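Local coordinates for hypothetical methylmalonyl-CoA decarboxylase alpha subunit (Sulfolobus tokodaii, PDB 1X0U), which is probably a carboxyl transferase subunit of the ClpP/crotonase superfamily, built around two similar mixed beta-sheets and assembled as a hexamer, at residues L366-G371 / V406-G411. Numbering follows the deposited sequence.
Sequences LVDTPG and VRKSYG
The carboxylate of D368 is gripped by the corner at R407-K408. Three donors converge on its OD1: the backbone N of K408 at 2.9 Å, from above the carboxylate plane, NE of R407, and NZ of K408 at 3.0 Å on the syn side. The N-H of R407 NE points almost straight at OD1 (178°), although NE lies nearer to OD2, at 3.0 Å. Carboxylate and guanidinium planes stand 79° apart, which rules out a flat bidentate pair. K408 reaches back to OD1 because its chain bends twice, at chi3 and again at chi4. OD2 is also bonded to the hydroxyl of Y289, while K287 O holds NH2 of R407 and A285 O holds NZ of K408. A water donates to D368 O and weakly accepts from K408 NZ.

Backbone bonds flank this buried cluster. V367 O accepts both V406 N and R407 N, and farther along Y410 N donates to T369 O at 3.1 Å. T369 and S409 form a parallel bridge, and beside it CG1 of V367 packs 3.3 Å from OG of S409.

The contact is looser at P370 and G371, which are partly exposed. Here P370 CB lies 3.6 Å from K408 CE and 3.9 Å from CD2 of Y410, whose OH is bonded to E434.

Strand 363-369 adjoins 401-406 in the second mixed sheet, but the chain turns at R407 and 408-410 leaves at 70° to 366-369, keeping that one bridge to T369 while its other neighbour is 434-436. Such a main sheet with a second, steeply inclined layer is characteristic of the crotonase fold of carboxyl transferase domains.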
ATOM      1  N   LEU A 366      13.445  25.385 -23.349  1.00 14.00           N
ATOM      2  CA  LEU A 366      13.659  26.677 -23.991  1.00 13.07           C
ATOM      3  C   LEU A 366      13.459  26.299 -25.444  1.00 12.62           C
ATOM      4  O   LEU A 366      14.235  25.527 -26.008  1.00 13.25           O
ATOM      5  CB  LEU A 366      15.082  27.182 -23.720  1.00 12.81           C
ATOM      6  CG  LEU A 366      15.354  27.362 -22.221  1.00 12.15           C
ATOM      7  CD1 LEU A 366      16.837  27.537 -21.952  1.00 14.58           C
ATOM      8  CD2 LEU A 366      14.569  28.539 -21.712  1.00 13.60           C
ATOM      9  N   VAL A 367      12.413  26.846 -26.051  1.00 13.07           N
ATOM     10  CA  VAL A 367      12.052  26.478 -27.410  1.00 10.94           C
ATOM     11  C   VAL A 367      12.333  27.416 -28.569  1.00 12.67           C
ATOM     12  O   VAL A 367      12.135  28.630 -28.480  1.00 12.15           O
ATOM     13  CB  VAL A 367      10.542  26.121 -27.464  1.00  9.78           C
ATOM     14  CG1 VAL A 367      10.173  25.571 -28.846  1.00  8.61           C
ATOM     15  CG2 VAL A 367      10.211  25.118 -26.361  1.00  8.93           C
ATOM     16  N   ASP A 368      12.768  26.807 -29.672  1.00 12.22           N
ATOM     17  CA  ASP A 368      13.037  27.493 -30.929  1.00 13.79           C
ATOM     18  C   ASP A 368      13.352  26.416 -31.947  1.00 12.70           C
ATOM     19  O   ASP A 368      14.494  26.209 -32.329  1.00 12.48           O
ATOM     20  CB  ASP A 368      14.211  28.476 -30.814  1.00 14.58           C
ATOM     21  CG  ASP A 368      14.360  29.340 -32.057  1.00 15.81           C
ATOM     22  OD1 ASP A 368      13.444  29.313 -32.914  1.00 14.74           O
ATOM     23  OD2 ASP A 368      15.388  30.047 -32.176  1.00 16.36           O
ATOM     24  N   THR A 369      12.314  25.712 -32.366  1.00 14.12           N
ATOM     25  CA  THR A 369      12.460  24.632 -33.322  1.00 14.92           C
ATOM     26  C   THR A 369      11.361  24.724 -34.376  1.00 14.58           C
ATOM     27  O   THR A 369      10.185  24.895 -34.049  1.00 16.63           O
ATOM     28  CB  THR A 369      12.409  23.259 -32.599  1.00 14.55           C
ATOM     29  OG1 THR A 369      12.444  22.203 -33.566  1.00 15.03           O
ATOM     30  CG2 THR A 369      11.144  23.140 -31.743  1.00 14.36           C
ATOM     31  N   PRO A 370      11.739  24.628 -35.659  1.00 13.25           N
ATOM     32  CA  PRO A 370      10.831  24.697 -36.803  1.00 13.84           C
ATOM     33  C   PRO A 370      10.223  23.351 -37.190  1.00 14.81           C
ATOM     34  O   PRO A 370       9.350  23.288 -38.054  1.00 13.64           O
ATOM     35  CB  PRO A 370      11.735  25.230 -37.901  1.00 14.03           C
ATOM     36  CG  PRO A 370      12.995  24.474 -37.632  1.00 13.23           C
ATOM     37  CD  PRO A 370      13.141  24.584 -36.121  1.00 12.51           C
ATOM     38  N   GLY A 371      10.691  22.275 -36.561  1.00 15.23           N
ATOM     39  CA  GLY A 371      10.179  20.956 -36.891  1.00 14.02           C
ATOM     40  C   GLY A 371      11.284  19.915 -36.904  1.00 13.22           C
ATOM     41  O   GLY A 371      12.244  20.038 -36.164  1.00 12.65           O
ATOM     42  N   VAL A 406      11.250  30.720 -26.666  1.00 12.63           N
ATOM     43  CA  VAL A 406      12.089  31.848 -27.038  1.00 10.83           C
ATOM     44  C   VAL A 406      11.708  32.393 -28.414  1.00 12.48           C
ATOM     45  O   VAL A 406      11.503  33.596 -28.581  1.00 11.27           O
ATOM     46  CB  VAL A 406      13.573  31.421 -27.011  1.00 12.12           C
ATOM     47  CG1 VAL A 406      14.459  32.451 -27.688  1.00 11.96           C
ATOM     48  CG2 VAL A 406      14.006  31.240 -25.569  1.00 11.70           C
ATOM     49  N   ARG A 407      11.592  31.507 -29.393  1.00 11.33           N
ATOM     50  CA  ARG A 407      11.237  31.932 -30.736  1.00 12.39           C
ATOM     51  C   ARG A 407      10.291  30.943 -31.408  1.00 13.34           C
ATOM     52  O   ARG A 407       9.159  30.765 -30.965  1.00 14.31           O
ATOM     53  CB  ARG A 407      12.498  32.129 -31.590  1.00 12.66           C
ATOM     54  CG  ARG A 407      12.258  32.944 -32.871  1.00 15.18           C
ATOM     55  CD  ARG A 407      13.574  33.319 -33.566  1.00 17.79           C
ATOM     56  NE  ARG A 407      14.349  32.153 -33.980  1.00 16.26           N
ATOM     57  CZ  ARG A 407      15.430  32.216 -34.750  1.00 17.62           C
ATOM     58  NH1 ARG A 407      16.082  31.107 -35.085  1.00 18.96           N
ATOM     59  NH2 ARG A 407      15.862  33.391 -35.185  1.00 15.43           N
ATOM     60  N   LYS A 408      10.752  30.292 -32.468  1.00 13.50           N
ATOM     61  CA  LYS A 408       9.907  29.349 -33.186  1.00 13.97           C
ATOM     62  C   LYS A 408       9.490  28.147 -32.354  1.00 15.43           C
ATOM     63  O   LYS A 408      10.213  27.710 -31.463  1.00 16.25           O
ATOM     64  CB  LYS A 408      10.622  28.863 -34.446  1.00 14.11           C
ATOM     65  CG  LYS A 408      10.934  29.972 -35.454  1.00 12.23           C
ATOM     66  CD  LYS A 408      11.359  29.397 -36.792  1.00 12.01           C
ATOM     67  CE  LYS A 408      12.555  28.456 -36.657  1.00 11.40           C
ATOM     68  NZ  LYS A 408      13.654  29.128 -35.910  1.00 13.71           N
ATOM     69  N   SER A 409       8.308  27.624 -32.659  1.00 16.07           N
ATOM     70  CA  SER A 409       7.766  26.449 -31.992  1.00 14.46           C
ATOM     71  C   SER A 409       6.696  25.947 -32.950  1.00 13.44           C
ATOM     72  O   SER A 409       5.522  26.299 -32.827  1.00 14.15           O
ATOM     73  CB  SER A 409       7.153  26.834 -30.650  1.00 14.58           C
ATOM     74  OG  SER A 409       7.043  25.700 -29.814  1.00 13.17           O
ATOM     75  N   TYR A 410       7.121  25.126 -33.907  1.00 13.05           N
ATOM     76  CA  TYR A 410       6.234  24.618 -34.947  1.00 14.61           C
ATOM     77  C   TYR A 410       5.899  23.129 -34.888  1.00 15.12           C
ATOM     78  O   TYR A 410       6.700  22.314 -34.436  1.00 15.02           O
ATOM     79  CB  TYR A 410       6.836  24.876 -36.345  1.00 13.21           C
ATOM     80  CG  TYR A 410       7.254  26.297 -36.700  1.00 16.41           C
ATOM     81  CD1 TYR A 410       6.773  27.412 -35.995  1.00 16.27           C
ATOM     82  CD2 TYR A 410       8.079  26.529 -37.802  1.00 14.19           C
ATOM     83  CE1 TYR A 410       7.109  28.719 -36.393  1.00 14.18           C
ATOM     84  CE2 TYR A 410       8.411  27.822 -38.199  1.00 16.64           C
ATOM     85  CZ  TYR A 410       7.924  28.910 -37.492  1.00 14.59           C
ATOM     86  OH  TYR A 410       8.272  30.176 -37.901  1.00 17.56           O
ATOM     87  N   GLY A 411       4.712  22.810 -35.404  1.00 15.33           N
ATOM     88  CA  GLY A 411       4.217  21.448 -35.504  1.00 13.95           C
ATOM     89  C   GLY A 411       4.465  20.465 -34.386  1.00 12.59           C
ATOM     90  O   GLY A 411       4.296  20.789 -33.221  1.00 13.26           O
TER
HETATM   91  O   HOH W   1      16.072  27.589 -34.352  1.00 21.91           O